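Local coordinates for protein ebony (Drosophila melanogaster, PDB 6DYM) that forms the C-terminal condensation domain of a nonribosomal peptide synthetase, and probably makes the amide bond that joins beta-alanine to amines such as dopamine and histamine, at residues M4-L9 / L60-Y65; L35-L40 / K90-I95; L180-V185 / R205-W210. All blocks are in the same frame, centred on the assembly; numbering follows the deposited sequence.

Interaction 1: M4-L9 / L60-Y65; sequences MEAVPL and LSFVVY
V7 and Y65 meet on one face of two antiparallel strands: the CG2 methyl of V7 lies 3.6 Å from Y65 CD2, approaching the phenol ring obliquely, while V7 CB is almost as near to its CE2 corner. With Y65 CG beside its own backbone N (chi1 -82°), the CD2-CE2 side of the ring is the part that meets V7. Further along, L9 CD1 touches V63 CG1 at 3.6 Å, the two side chains crossing at about a right angle, and L9 CD2 reaches the CB of S61. On the face of A6 and V64, M4 CG packs 3.7 Å from V64 CG1, and A6 CB sits near CD1 of the F62 ring. The backbone holds these pairs in register. E5 and Y65 exchange two bonds, the straighter from Y65 N to E5 O (2.8 Å, 172°); V7 and V63 do the same, with V7 N 2.9 Å from V63 O. Beyond P8 the pairing frays: L9 N still donates to S61 O, but from above the carbonyl plane and at 3.2 Å. In the second shell, H13 binds the phenol oxygen of Y65 and N78 holds S61 OG. M4, A6, F62 and V64 face helix 133-153, whereas L9 is buried against W52, L55 and V56 of helix 41-58. The pairing of 4-8, an outermost strand, with 62-66, after an excursion through two helices, matches the first two strands of a GNAT-type acyltransferase fold.

Interaction 2: L35-L40 / K90-I95; sequences LKPGVL and KSKLLI
The start of helix 93-111, which is inserted between strands 71-80 and 119-127, is fastened here to the irregular loop that leads from helix 14-25 to helix 41-58. K92, in the turn entering the helix, stretches its side chain across the loop, and its ammonium nitrogen gathers two carbonyls. NZ lies 2.8 Å from L35 O, tilted 23° from that carbonyl plane. It also bonds to P37 O, although the modelled separation of 2.5 Å between K92 NZ and P37 O is too short to be taken literally. The chain bends at its third torsion (chi3 134°), which turns the terminal CE and NZ toward the two oxygens; CD and CE run close to the same pair, with K92 CE 3.5 Å from L35 O. The loop turns sharply here, with a cis peptide between K36 and P37 and a positive phi of 106° at G38, and both carbonyls face the lysine. Beneath the lysine, L35 is buried. Its CD1 methyl comes within 3.5 Å of K92 O, and its CD2 methyl meets I95 CD1 loosely, at 4.3 Å; P196 touches both L35 and I95. S91 shapes the helix entry from within, its OG accepting a capping bond from L93 N at 3.3 Å, while L93 packs on Y44 and I47 of helix 41-58. NZ is thus held by the carbonyl of L35 and, less certainly in its distance, by that of P37. Carbonyl dipoles pointing at NZ would be expected to favour the protonated lysine, which links the loop at L35 and P37 to the entry of helix 93-111.

Interaction 3: L180-V185 / R205-W210; sequences LLNFQV and RAIVHW
N182 OD1 is gripped from the side by the R205 guanidinium: NE donates along a nearly straight bond of 2.7 Å (169°), with OD1 lying in the guanidinium plane, and NH2 adds a weak second bond. NH2 also donates to the backbone N182 O, at 3.3 Å and from well above the carbonyl plane. R205 folds back at its second and third torsions (-65° and -61°) to bring its head over the neighbouring strand, where Q184 CA sits 3.7 Å above the centre of the guanidinium and Q184 OE1 accepts from NH1 at 3.2 Å. D202 O is a further acceptor for NH1, and N186 takes the NE2 of Q184. Behind this cluster the backbones pair regularly, F183 and A206 exchanging two bonds, A206 N to F183 O at 2.8 Å. The pairing then slips: V208 O accepts from L180 N at 2.8 Å while V208 N donates to L181 O, placing two residues opposite one, a beta bulge. There L181 CB packs against V208 CG2, and L180 CD1 lies 3.7 Å from W210 CB. L181, A206 and V208 face helix 93-111, on which F183 also stacks edge-to-face with F102; I207 and H209 lie against helix 166-174. Strand 205-212 runs between strand 158-163 and the outermost strand 178-184.

From the N terminus, strand 4-8 leads through helices 14-25 and 41-58 before the chain returns as strand 62-66 to close interaction 1. Interaction 2 opens inside that excursion, at 35-40, and closes beyond it at 90-95, so the two cross along the sequence; their nearest atoms nevertheless remain about 17 Å apart. Interaction 3 follows in series, its strands separated by a connection with neither helix nor strand. Interactions 1 and 3 lie at the two ends of one seven-stranded sheet, their centres 27 Å apart. Interaction 2 instead ties the loop between the first two helices to helix 93-111, which covers the sheet at interaction 3.

Interaction 1: M4-L9 / L60-Y65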
loop_
_atom_site.group_PDB
_atom_site.type_symbol
_atom_site.label_atom_id
_atom_site.label_comp_id
_atom_site.label_asym_id
_atom_site.label_seq_id
_atom_site.Cartn_x
_atom_site.Cartn_y
_atom_site.Cartn_z
ATOM N N MET A 4 16.335 -4.141 -12.852
ATOM C CA MET A 4 15.767 -4.394 -11.537
ATOM C C MET A 4 15.598 -5.884 -11.289
ATOM O O MET A 4 15.450 -6.683 -12.217
ATOM C CB MET A 4 14.412 -3.694 -11.374
ATOM C CG MET A 4 14.518 -2.200 -11.145
ATOM S SD MET A 4 12.927 -1.386 -11.358
ATOM C CE MET A 4 12.696 -1.555 -13.125
ATOM N N GLU A 5 15.590 -6.246 -10.009
ATOM C CA GLU A 5 15.341 -7.617 -9.595
ATOM C C GLU A 5 14.494 -7.618 -8.332
ATOM O O GLU A 5 14.766 -6.855 -7.400
ATOM C CB GLU A 5 16.649 -8.367 -9.349
ATOM C CG GLU A 5 16.450 -9.773 -8.828
ATOM C CD GLU A 5 17.760 -10.451 -8.474
ATOM O OE1 GLU A 5 18.814 -9.777 -8.514
ATOM O OE2 GLU A 5 17.734 -11.656 -8.150
ATOM N N ALA A 6 13.480 -8.477 -8.303
ATOM C CA ALA A 6 12.614 -8.625 -7.141
ATOM C C ALA A 6 13.160 -9.721 -6.237
ATOM O O ALA A 6 13.384 -10.848 -6.687
ATOM C CB ALA A 6 11.185 -8.962 -7.571
ATOM N N VAL A 7 13.361 -9.390 -4.966
ATOM C CA VAL A 7 13.947 -10.309 -3.995
ATOM C C VAL A 7 12.989 -10.453 -2.816
ATOM O O VAL A 7 12.520 -9.438 -2.283
ATOM C CB VAL A 7 15.327 -9.810 -3.539
ATOM C CG1 VAL A 7 15.796 -10.566 -2.309
ATOM C CG2 VAL A 7 16.335 -9.938 -4.676
ATOM N N PRO A 8 12.666 -11.675 -2.379
ATOM C CA PRO A 8 11.781 -11.826 -1.217
ATOM C C PRO A 8 12.321 -11.081 -0.005
ATOM O O PRO A 8 13.531 -10.961 0.197
ATOM C CB PRO A 8 11.756 -13.341 -0.978
ATOM C CG PRO A 8 12.075 -13.936 -2.300
ATOM C CD PRO A 8 13.027 -12.976 -2.972
ATOM N N LEU A 9 11.390 -10.568 0.793
ATOM C CA LEU A 9 11.731 -9.801 1.981
ATOM C C LEU A 9 12.516 -10.655 2.970
ATOM O O LEU A 9 12.141 -11.797 3.257
ATOM C CB LEU A 9 10.448 -9.282 2.630
ATOM C CG LEU A 9 10.507 -7.973 3.409
ATOM C CD1 LEU A 9 10.885 -6.822 2.498
ATOM C CD2 LEU A 9 9.168 -7.717 4.073
ATOM N N LEU A 60 5.118 -12.963 1.350
ATOM C CA LEU A 60 4.335 -12.405 0.255
ATOM C C LEU A 60 4.854 -11.052 -0.208
ATOM O O LEU A 60 4.347 -10.518 -1.204
ATOM C CB LEU A 60 2.860 -12.271 0.658
ATOM C CG LEU A 60 2.130 -13.549 1.075
ATOM C CD1 LEU A 60 0.750 -13.209 1.618
ATOM C CD2 LEU A 60 2.024 -14.522 -0.091
ATOM N N SER A 61 5.846 -10.488 0.474
ATOM C CA SER A 61 6.378 -9.172 0.173
ATOM C C SER A 61 7.764 -9.304 -0.443
ATOM O O SER A 61 8.397 -10.360 -0.376
ATOM C CB SER A 61 6.431 -8.309 1.436
ATOM O OG SER A 61 5.186 -8.337 2.116
ATOM N N PHE A 62 8.234 -8.217 -1.055
ATOM C CA PHE A 62 9.535 -8.245 -1.708
ATOM C C PHE A 62 10.123 -6.843 -1.758
ATOM O O PHE A 62 9.430 -5.846 -1.540
ATOM C CB PHE A 62 9.453 -8.853 -3.120
ATOM C CG PHE A 62 8.526 -8.121 -4.067
ATOM C CD1 PHE A 62 8.963 -7.010 -4.774
ATOM C CD2 PHE A 62 7.232 -8.572 -4.277
ATOM C CE1 PHE A 62 8.121 -6.348 -5.649
ATOM C CE2 PHE A 62 6.386 -7.919 -5.154
ATOM C CZ PHE A 62 6.833 -6.805 -5.844
ATOM N N VAL A 63 11.424 -6.788 -2.031
ATOM C CA VAL A 63 12.125 -5.546 -2.313
ATOM C C VAL A 63 12.603 -5.589 -3.761
ATOM O O VAL A 63 12.743 -6.655 -4.369
ATOM C CB VAL A 63 13.312 -5.308 -1.352
ATOM C CG1 VAL A 63 12.820 -5.039 0.060
ATOM C CG2 VAL A 63 14.257 -6.508 -1.364
ATOM N N VAL A 64 12.855 -4.411 -4.322
ATOM C CA VAL A 64 13.354 -4.290 -5.687
ATOM C C VAL A 64 14.767 -3.734 -5.623
ATOM O O VAL A 64 14.993 -2.653 -5.065
ATOM C CB VAL A 64 12.453 -3.399 -6.554
ATOM C CG1 VAL A 64 13.072 -3.215 -7.938
ATOM C CG2 VAL A 64 11.073 -4.010 -6.667
ATOM N N TYR A 65 15.711 -4.471 -6.199
ATOM C CA TYR A 65 17.100 -4.051 -6.289
ATOM C C TYR A 65 17.363 -3.398 -7.640
ATOM O O TYR A 65 16.882 -3.872 -8.673
ATOM C CB TYR A 65 18.041 -5.249 -6.107
ATOM C CG TYR A 65 18.298 -5.635 -4.662
ATOM C CD1 TYR A 65 19.337 -5.055 -3.939
ATOM C CD2 TYR A 65 17.509 -6.586 -4.025
ATOM C CE1 TYR A 65 19.576 -5.406 -2.620
ATOM C CE2 TYR A 65 17.741 -6.944 -2.705
ATOM C CZ TYR A 65 18.775 -6.351 -2.008
ATOM O OH TYR A 65 19.013 -6.702 -0.698
#

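Interaction 2: L35-L40 / K90-I95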
loop_
_atom_site.group_PDB
_atom_site.type_symbol
_atom_site.label_atom_id
_atom_site.label_comp_id
_atom_site.label_asym_id
_atom_site.label_seq_id
_atom_site.Cartn_x
_atom_site.Cartn_y
_atom_site.Cartn_z
ATOM N N LEU A 35 -4.481 15.542 7.930
ATOM C CA LEU A 35 -4.460 15.311 9.367
ATOM C C LEU A 35 -3.417 16.157 10.083
ATOM O O LEU A 35 -3.292 16.050 11.309
ATOM C CB LEU A 35 -4.205 13.830 9.664
ATOM C CG LEU A 35 -5.188 12.821 9.072
ATOM C CD1 LEU A 35 -4.733 11.394 9.358
ATOM C CD2 LEU A 35 -6.580 13.062 9.621
ATOM N N LYS A 36 -2.668 16.981 9.355
ATOM C CA LYS A 36 -1.689 17.853 9.986
ATOM C C LYS A 36 -2.395 18.854 10.900
ATOM O O LYS A 36 -3.493 19.327 10.577
ATOM C CB LYS A 36 -0.867 18.593 8.928
ATOM C CG LYS A 36 0.089 17.704 8.140
ATOM C CD LYS A 36 0.951 18.520 7.176
ATOM C CE LYS A 36 1.532 17.645 6.074
ATOM N NZ LYS A 36 2.136 16.388 6.610
ATOM N N PRO A 37 -1.810 19.189 12.058
ATOM C CA PRO A 37 -0.529 18.641 12.506
ATOM C C PRO A 37 -0.703 17.387 13.356
ATOM O O PRO A 37 -1.830 16.987 13.649
ATOM C CB PRO A 37 0.061 19.784 13.331
ATOM C CG PRO A 37 -1.147 20.604 13.788
ATOM C CD PRO A 37 -2.372 20.125 13.045
ATOM N N GLY A 38 0.402 16.771 13.743
ATOM C CA GLY A 38 0.372 15.610 14.595
ATOM C C GLY A 38 0.680 14.284 13.929
ATOM O O GLY A 38 0.378 13.237 14.516
ATOM N N VAL A 39 1.257 14.289 12.732
ATOM C CA VAL A 39 1.724 13.070 12.086
ATOM C C VAL A 39 3.245 13.130 12.026
ATOM O O VAL A 39 3.821 14.106 11.522
ATOM C CB VAL A 39 1.091 12.875 10.696
ATOM C CG1 VAL A 39 1.368 14.067 9.771
ATOM C CG2 VAL A 39 1.571 11.568 10.076
ATOM N N LEU A 40 3.894 12.105 12.575
ATOM C CA LEU A 40 5.344 12.037 12.668
ATOM C C LEU A 40 5.861 10.852 11.863
ATOM O O LEU A 40 5.137 9.887 11.604
ATOM C CB LEU A 40 5.804 11.914 14.128
ATOM C CG LEU A 40 5.010 12.700 15.174
ATOM C CD1 LEU A 40 5.486 12.359 16.577
ATOM C CD2 LEU A 40 5.112 14.194 14.916
ATOM N N LYS A 90 -1.278 4.177 17.629
ATOM C CA LYS A 90 -1.406 5.268 18.589
ATOM C C LYS A 90 -1.767 6.582 17.907
ATOM O O LYS A 90 -2.602 7.341 18.411
ATOM C CB LYS A 90 -0.097 5.429 19.366
ATOM C CG LYS A 90 0.158 4.368 20.427
ATOM C CD LYS A 90 -1.052 4.160 21.323
ATOM C CE LYS A 90 -0.646 3.531 22.650
ATOM N NZ LYS A 90 -0.605 4.532 23.756
ATOM N N SER A 91 -1.158 6.857 16.758
ATOM C CA SER A 91 -1.184 8.179 16.155
ATOM C C SER A 91 -2.516 8.454 15.466
ATOM O O SER A 91 -3.456 7.654 15.506
ATOM C CB SER A 91 -0.045 8.314 15.152
ATOM O OG SER A 91 -0.096 7.260 14.201
ATOM N N LYS A 92 -2.582 9.617 14.811
ATOM C CA LYS A 92 -3.697 9.945 13.932
ATOM C C LYS A 92 -3.759 9.030 12.717
ATOM O O LYS A 92 -4.765 9.055 11.999
ATOM C CB LYS A 92 -3.595 11.405 13.475
ATOM C CG LYS A 92 -3.946 12.436 14.544
ATOM C CD LYS A 92 -3.504 13.837 14.124
ATOM C CE LYS A 92 -4.595 14.874 14.376
ATOM N NZ LYS A 92 -4.179 16.254 13.972
ATOM N N LEU A 93 -2.714 8.230 12.469
ATOM C CA LEU A 93 -2.751 7.248 11.391
ATOM C C LEU A 93 -3.893 6.254 11.555
ATOM O O LEU A 93 -4.314 5.643 10.566
ATOM C CB LEU A 93 -1.422 6.491 11.314
ATOM C CG LEU A 93 -0.307 7.177 10.527
ATOM C CD1 LEU A 93 0.849 6.219 10.285
ATOM C CD2 LEU A 93 -0.856 7.697 9.219
ATOM N N LEU A 94 -4.396 6.073 12.780
ATOM C CA LEU A 94 -5.543 5.197 12.986
ATOM C C LEU A 94 -6.755 5.677 12.198
ATOM O O LEU A 94 -7.544 4.861 11.716
ATOM C CB LEU A 94 -5.874 5.111 14.475
ATOM C CG LEU A 94 -7.109 4.290 14.854
ATOM C CD1 LEU A 94 -6.893 2.823 14.518
ATOM C CD2 LEU A 94 -7.445 4.465 16.332
ATOM N N ILE A 95 -6.918 6.993 12.061
ATOM C CA ILE A 95 -8.001 7.525 11.242
ATOM C C ILE A 95 -7.846 7.067 9.797
ATOM O O ILE A 95 -8.831 6.716 9.135
ATOM C CB ILE A 95 -8.045 9.059 11.352
ATOM C CG1 ILE A 95 -8.241 9.479 12.811
ATOM C CG2 ILE A 95 -9.147 9.626 10.456
ATOM C CD1 ILE A 95 -8.319 10.975 13.014
#

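Interaction 3: L180-V185 / R205-W210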
loop_
_atom_site.group_PDB
_atom_site.type_symbol
_atom_site.label_atom_id
_atom_site.label_comp_id
_atom_site.label_asym_id
_atom_site.label_seq_id
_atom_site.Cartn_x
_atom_site.Cartn_y
_atom_site.Cartn_z
ATOM N N LEU A 180 -14.074 -1.005 -7.672
ATOM C CA LEU A 180 -15.206 -1.441 -6.864
ATOM C C LEU A 180 -15.799 -0.338 -6.002
ATOM O O LEU A 180 -16.932 -0.486 -5.528
ATOM C CB LEU A 180 -14.800 -2.616 -5.965
ATOM C CG LEU A 180 -14.467 -3.893 -6.740
ATOM C CD1 LEU A 180 -14.223 -5.060 -5.799
ATOM C CD2 LEU A 180 -15.576 -4.214 -7.727
ATOM N N LEU A 181 -15.067 0.752 -5.787
ATOM C CA LEU A 181 -15.576 1.907 -5.059
ATOM C C LEU A 181 -14.735 3.110 -5.451
ATOM O O LEU A 181 -13.505 3.012 -5.507
ATOM C CB LEU A 181 -15.513 1.689 -3.543
ATOM C CG LEU A 181 -15.993 2.843 -2.654
ATOM C CD1 LEU A 181 -17.509 2.951 -2.677
ATOM C CD2 LEU A 181 -15.484 2.685 -1.222
ATOM N N ASN A 182 -15.390 4.232 -5.725
ATOM C CA ASN A 182 -14.701 5.491 -5.988
ATOM C C ASN A 182 -15.253 6.493 -4.984
ATOM O O ASN A 182 -16.276 7.132 -5.235
ATOM C CB ASN A 182 -14.906 5.953 -7.436
ATOM C CG ASN A 182 -14.133 7.216 -7.761
ATOM O OD1 ASN A 182 -13.778 7.993 -6.873
ATOM N ND2 ASN A 182 -13.855 7.421 -9.041
ATOM N N PHE A 183 -14.572 6.643 -3.855
ATOM C CA PHE A 183 -15.108 7.430 -2.755
ATOM C C PHE A 183 -14.441 8.796 -2.680
ATOM O O PHE A 183 -13.218 8.914 -2.800
ATOM C CB PHE A 183 -14.946 6.701 -1.422
ATOM C CG PHE A 183 -15.797 7.275 -0.322
ATOM C CD1 PHE A 183 -17.126 6.904 -0.192
ATOM C CD2 PHE A 183 -15.275 8.200 0.568
ATOM C CE1 PHE A 183 -17.913 7.441 0.815
ATOM C CE2 PHE A 183 -16.060 8.741 1.574
ATOM C CZ PHE A 183 -17.377 8.363 1.694
ATOM N N GLN A 184 -15.261 9.823 -2.467
ATOM C CA GLN A 184 -14.794 11.193 -2.274
ATOM C C GLN A 184 -14.307 11.347 -0.836
ATOM O O GLN A 184 -15.109 11.305 0.101
ATOM C CB GLN A 184 -15.926 12.167 -2.590
ATOM C CG GLN A 184 -15.522 13.623 -2.729
ATOM C CD GLN A 184 -16.670 14.474 -3.229
ATOM O OE1 GLN A 184 -17.234 14.209 -4.290
ATOM N NE2 GLN A 184 -17.035 15.493 -2.458
ATOM N N VAL A 185 -12.998 11.556 -0.658
ATOM C CA VAL A 185 -12.416 11.439 0.678
ATOM C C VAL A 185 -12.906 12.547 1.609
ATOM O O VAL A 185 -12.929 12.359 2.831
ATOM C CB VAL A 185 -10.874 11.396 0.609
ATOM C CG1 VAL A 185 -10.413 10.387 -0.441
ATOM C CG2 VAL A 185 -10.296 12.774 0.337
ATOM N N ARG A 205 -9.903 11.306 -4.563
ATOM C CA ARG A 205 -10.648 10.071 -4.388
ATOM C C ARG A 205 -9.819 9.038 -3.632
ATOM O O ARG A 205 -8.591 9.115 -3.562
ATOM C CB ARG A 205 -11.077 9.487 -5.744
ATOM C CG ARG A 205 -11.342 10.537 -6.817
ATOM C CD ARG A 205 -12.531 11.408 -6.438
ATOM N NE ARG A 205 -13.750 10.617 -6.303
ATOM C CZ ARG A 205 -14.948 11.121 -6.026
ATOM N NH1 ARG A 205 -15.093 12.425 -5.853
ATOM N NH2 ARG A 205 -15.998 10.320 -5.924
ATOM N N ALA A 206 -10.525 8.085 -3.034
ATOM C CA ALA A 206 -9.963 6.807 -2.619
ATOM C C ALA A 206 -10.660 5.753 -3.460
ATOM O O ALA A 206 -11.896 5.694 -3.481
ATOM C CB ALA A 206 -10.177 6.546 -1.127
ATOM N N ILE A 207 -9.884 4.953 -4.181
ATOM C CA ILE A 207 -10.436 4.016 -5.147
ATOM C C ILE A 207 -10.059 2.608 -4.720
ATOM O O ILE A 207 -8.873 2.309 -4.522
ATOM C CB ILE A 207 -9.954 4.316 -6.575
ATOM C CG1 ILE A 207 -10.256 5.783 -6.914
ATOM C CG2 ILE A 207 -10.639 3.381 -7.552
ATOM C CD1 ILE A 207 -10.191 6.123 -8.379
ATOM N N VAL A 208 -11.071 1.756 -4.568
ATOM C CA VAL A 208 -10.881 0.353 -4.212
ATOM C C VAL A 208 -10.768 -0.450 -5.500
ATOM O O VAL A 208 -11.684 -0.439 -6.332
ATOM C CB VAL A 208 -12.033 -0.161 -3.332
ATOM C CG1 VAL A 208 -11.847 -1.636 -3.012
ATOM C CG2 VAL A 208 -12.103 0.640 -2.045
ATOM N N HIS A 209 -9.645 -1.147 -5.663
ATOM C CA HIS A 209 -9.297 -1.815 -6.908
ATOM C C HIS A 209 -9.140 -3.311 -6.687
ATOM O O HIS A 209 -8.607 -3.750 -5.665
ATOM C CB HIS A 209 -7.993 -1.252 -7.492
ATOM C CG HIS A 209 -8.177 -0.011 -8.304
ATOM N ND1 HIS A 209 -7.515 1.166 -8.026
ATOM C CD2 HIS A 209 -8.930 0.232 -9.403
ATOM C CE1 HIS A 209 -7.854 2.082 -8.918
ATOM N NE2 HIS A 209 -8.715 1.540 -9.762
ATOM N N TRP A 210 -9.578 -4.090 -7.678
ATOM C CA TRP A 210 -9.570 -5.544 -7.591
ATOM C C TRP A 210 -9.238 -6.109 -8.964
ATOM O O TRP A 210 -9.838 -5.703 -9.965
ATOM C CB TRP A 210 -10.934 -6.054 -7.098
ATOM C CG TRP A 210 -11.212 -7.525 -7.275
ATOM C CD1 TRP A 210 -12.121 -8.085 -8.125
ATOM C CD2 TRP A 210 -10.612 -8.616 -6.558
ATOM N NE1 TRP A 210 -12.115 -9.452 -7.993
ATOM C CE2 TRP A 210 -11.197 -9.804 -7.040
ATOM C CE3 TRP A 210 -9.630 -8.703 -5.566
ATOM C CZ2 TRP A 210 -10.840 -11.063 -6.559
ATOM C CZ3 TRP A 210 -9.277 -9.956 -5.090
ATOM C CH2 TRP A 210 -9.884 -11.117 -5.585
#